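Local coordinates for protein pyruvate synthase subunit porC (Thermotoga maritima MSB8, PDB 2RAA) that forms the gamma chain of pyruvate synthase, a heterotetramer that oxidises pyruvate with CoA to acetyl-CoA and CO2 while reducing ferredoxin, at residues D138-L141 / Q142-R146. Sequence-based numbering, arbitrary orientation. Where two conformers were deposited one is given.
Sequences DIAL and QEIKR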
ATOM      1  N   ASP A 138      13.134   2.518  -4.425  1.00 43.93           N
ATOM      2  CA  ASP A 138      13.921   3.394  -5.283  1.00 43.28           C
ATOM      3  C   ASP A 138      13.231   4.677  -5.661  1.00 41.11           C
ATOM      4  O   ASP A 138      13.883   5.719  -5.720  1.00 35.22           O
ATOM      5  CB  ASP A 138      14.401   2.660  -6.534  1.00 47.96           C
ATOM      6  CG  ASP A 138      15.603   1.709  -6.246  1.00 49.74           C
ATOM      7  OD1 ASP A 138      16.536   2.076  -5.489  1.00 56.15           O
ATOM      8  OD2 ASP A 138      15.604   0.580  -6.794  1.00 55.48           O
ATOM      9  N   ILE A 139      11.923   4.639  -5.938  1.00 43.99           N
ATOM     10  CA  ILE A 139      11.194   5.898  -6.110  1.00 41.41           C
ATOM     11  C   ILE A 139      11.431   6.843  -4.897  1.00 45.68           C
ATOM     12  O   ILE A 139      11.759   8.043  -5.043  1.00 46.73           O
ATOM     13  CB  ILE A 139       9.659   5.694  -6.320  1.00 44.07           C
ATOM     14  CG1 ILE A 139       9.389   4.900  -7.618  1.00 35.78           C
ATOM     15  CG2 ILE A 139       8.982   7.075  -6.314  1.00 40.43           C
ATOM     16  CD1 ILE A 139       7.761   4.625  -8.019  1.00 37.28           C
ATOM     17  N   ALA A 140      11.314   6.294  -3.697  1.00 47.02           N
ATOM     18  CA  ALA A 140      11.492   7.075  -2.474  1.00 44.87           C
ATOM     19  C   ALA A 140      12.929   7.536  -2.291  1.00 46.81           C
ATOM     20  O   ALA A 140      13.177   8.669  -1.842  1.00 44.70           O
ATOM     21  CB  ALA A 140      11.050   6.240  -1.267  1.00 45.71           C
ATOM     22  N   LEU A 141      13.904   6.689  -2.614  1.00 44.98           N
ATOM     23  CA  LEU A 141      15.286   7.148  -2.453  1.00 43.39           C
ATOM     24  C   LEU A 141      15.534   8.335  -3.360  1.00 45.88           C
ATOM     25  O   LEU A 141      16.272   9.246  -3.006  1.00 44.05           O
ATOM     26  CB  LEU A 141      16.303   6.054  -2.737  1.00 42.05           C
ATOM     27  CG  LEU A 141      16.484   4.985  -1.663  1.00 38.28           C
ATOM     28  CD1 LEU A 141      17.064   3.774  -2.359  1.00 32.46           C
ATOM     29  CD2 LEU A 141      17.371   5.467  -0.485  1.00 38.59           C
ATOM     30  N   GLN A 142      14.900   8.316  -4.532  1.00 47.14           N
ATOM     31  CA  GLN A 142      15.059   9.387  -5.498  1.00 49.81           C
ATOM     32  C   GLN A 142      14.347  10.665  -5.072  1.00 48.56           C
ATOM     33  O   GLN A 142      14.883  11.775  -5.189  1.00 47.59           O
ATOM     34  CB  GLN A 142      14.526   8.946  -6.869  1.00 45.66           C
ATOM     35  CG  GLN A 142      15.341   7.880  -7.566  1.00 57.09           C
ATOM     36  CD  GLN A 142      15.168   7.886  -9.081  1.00 62.69           C
ATOM     37  OE1 GLN A 142      14.607   6.945  -9.658  1.00 83.70           O
ATOM     38  NE2 GLN A 142      15.637   8.957  -9.729  1.00 81.25           N
ATOM     39  N   GLU A 143      13.129  10.505  -4.581  1.00 46.77           N
ATOM     40  CA  GLU A 143      12.288  11.653  -4.347  1.00 47.08           C
ATOM     41  C   GLU A 143      12.393  12.227  -2.951  1.00 44.69           C
ATOM     42  O   GLU A 143      12.534  13.462  -2.802  1.00 45.15           O
ATOM     43  CB  GLU A 143      10.825  11.308  -4.674  1.00 47.63           C
ATOM     44  CG  GLU A 143      10.563  11.012  -6.147  1.00 48.42           C
ATOM     45  CD  GLU A 143      10.974  12.153  -7.102  1.00 50.30           C
ATOM     46  OE1 GLU A 143      11.045  13.349  -6.718  1.00 47.74           O
ATOM     47  OE2 GLU A 143      11.202  11.826  -8.276  1.00 52.90           O
ATOM     48  N   ILE A 144      12.286  11.361  -1.934  1.00 41.83           N
ATOM     49  CA  ILE A 144      12.335  11.827  -0.545  1.00 41.26           C
ATOM     50  C   ILE A 144      13.707  11.540   0.110  1.00 40.83           C
ATOM     51  O   ILE A 144      13.917  11.880   1.266  1.00 39.30           O
ATOM     52  CB  ILE A 144      11.179  11.328   0.319  1.00 40.67           C
ATOM     53  CG1 ILE A 144      11.276   9.808   0.567  1.00 40.94           C
ATOM     54  CG2 ILE A 144       9.821  11.768  -0.330  1.00 41.91           C
ATOM     55  CD1 ILE A 144      10.330   9.232   1.671  1.00 39.23           C
ATOM     56  N   LYS A 145      14.609  10.916  -0.634  1.00 39.62           N
ATOM     57  CA  LYS A 145      15.920  10.588  -0.122  1.00 41.34           C
ATOM     58  C   LYS A 145      15.923   9.621   1.041  1.00 41.58           C
ATOM     59  O   LYS A 145      16.797   9.681   1.876  1.00 39.20           O
ATOM     60  CB  LYS A 145      16.647  11.883   0.247  1.00 37.08           C
ATOM     61  CG  LYS A 145      16.843  12.807  -0.966  1.00 44.23           C
ATOM     62  CD  LYS A 145      17.492  14.113  -0.529  1.00 51.22           C
ATOM     63  CE  LYS A 145      17.657  15.132  -1.657  1.00 59.19           C
ATOM     64  NZ  LYS A 145      18.495  16.283  -1.166  1.00 60.19           N
ATOM     65  N   ARG A 146      14.966   8.712   1.052  1.00 43.88           N
ATOM     66  CA  ARG A 146      14.824   7.675   2.077  0.50 46.48           C
ATOM     67  C   ARG A 146      14.296   6.430   1.389  1.00 47.24           C
ATOM     68  O   ARG A 146      13.473   6.531   0.493  1.00 49.49           O
ATOM     69  CB  ARG A 146      13.750   8.055   3.103  0.50 48.70           C
ATOM     70  CG  ARG A 146      14.150   8.874   4.277  0.50 48.17           C
ATOM     71  CD  ARG A 146      14.579  10.254   3.905  0.50 53.46           C
ATOM     72  NE  ARG A 146      14.220  11.240   4.917  0.50 49.95           N
ATOM     73  CZ  ARG A 146      14.912  12.340   5.165  0.50 49.55           C
ATOM     74  NH1 ARG A 146      16.043  12.584   4.517  0.50 44.39           N
ATOM     75  NH2 ARG A 146      14.485  13.183   6.096  0.50 51.43           N
TER
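A local contact at the C-terminal end of a helix, closed by a residue of positive phi, joins Asp138-Leu141 to Gln142-Arg146. Asp138 to Glu143 end the short helix 136-143, and Ile144 to Arg146 make the turn that leaves it; the helix follows strand 130-134 of the mixed sheet and packs against helix 183-199. Alpha-helical bonds run from Gln142 N to Asp138 O (3.0 Å) and from Glu143 N to Ile139 O (2.9 Å). At the end of the helix, Ala140 O accepts Ile144 N at 2.8 Å. The same oxygen takes a weak, long bond from Arg146 N (3.4 Å), which accompanies the turn. Lys145 is the first residue to leave helical angles, with phi 63°; the chain bends away there, and Lys145 CA donates a CH...O contact to Leu141 O. Glu143 CG sits beside its own backbone N (chi1 -66°), 3.4 Å from Ile139 O, and its carboxylate forms a salt bridge with Arg191; Gln142 OE1 is hydrogen-bonded to Arg195, so both side chains tie this helix to helix 183-199. Ile144 takes chi1 69°, which sets CG1 between its backbone N and carbonyl carbon, 4.0 Å from Ala140 CB.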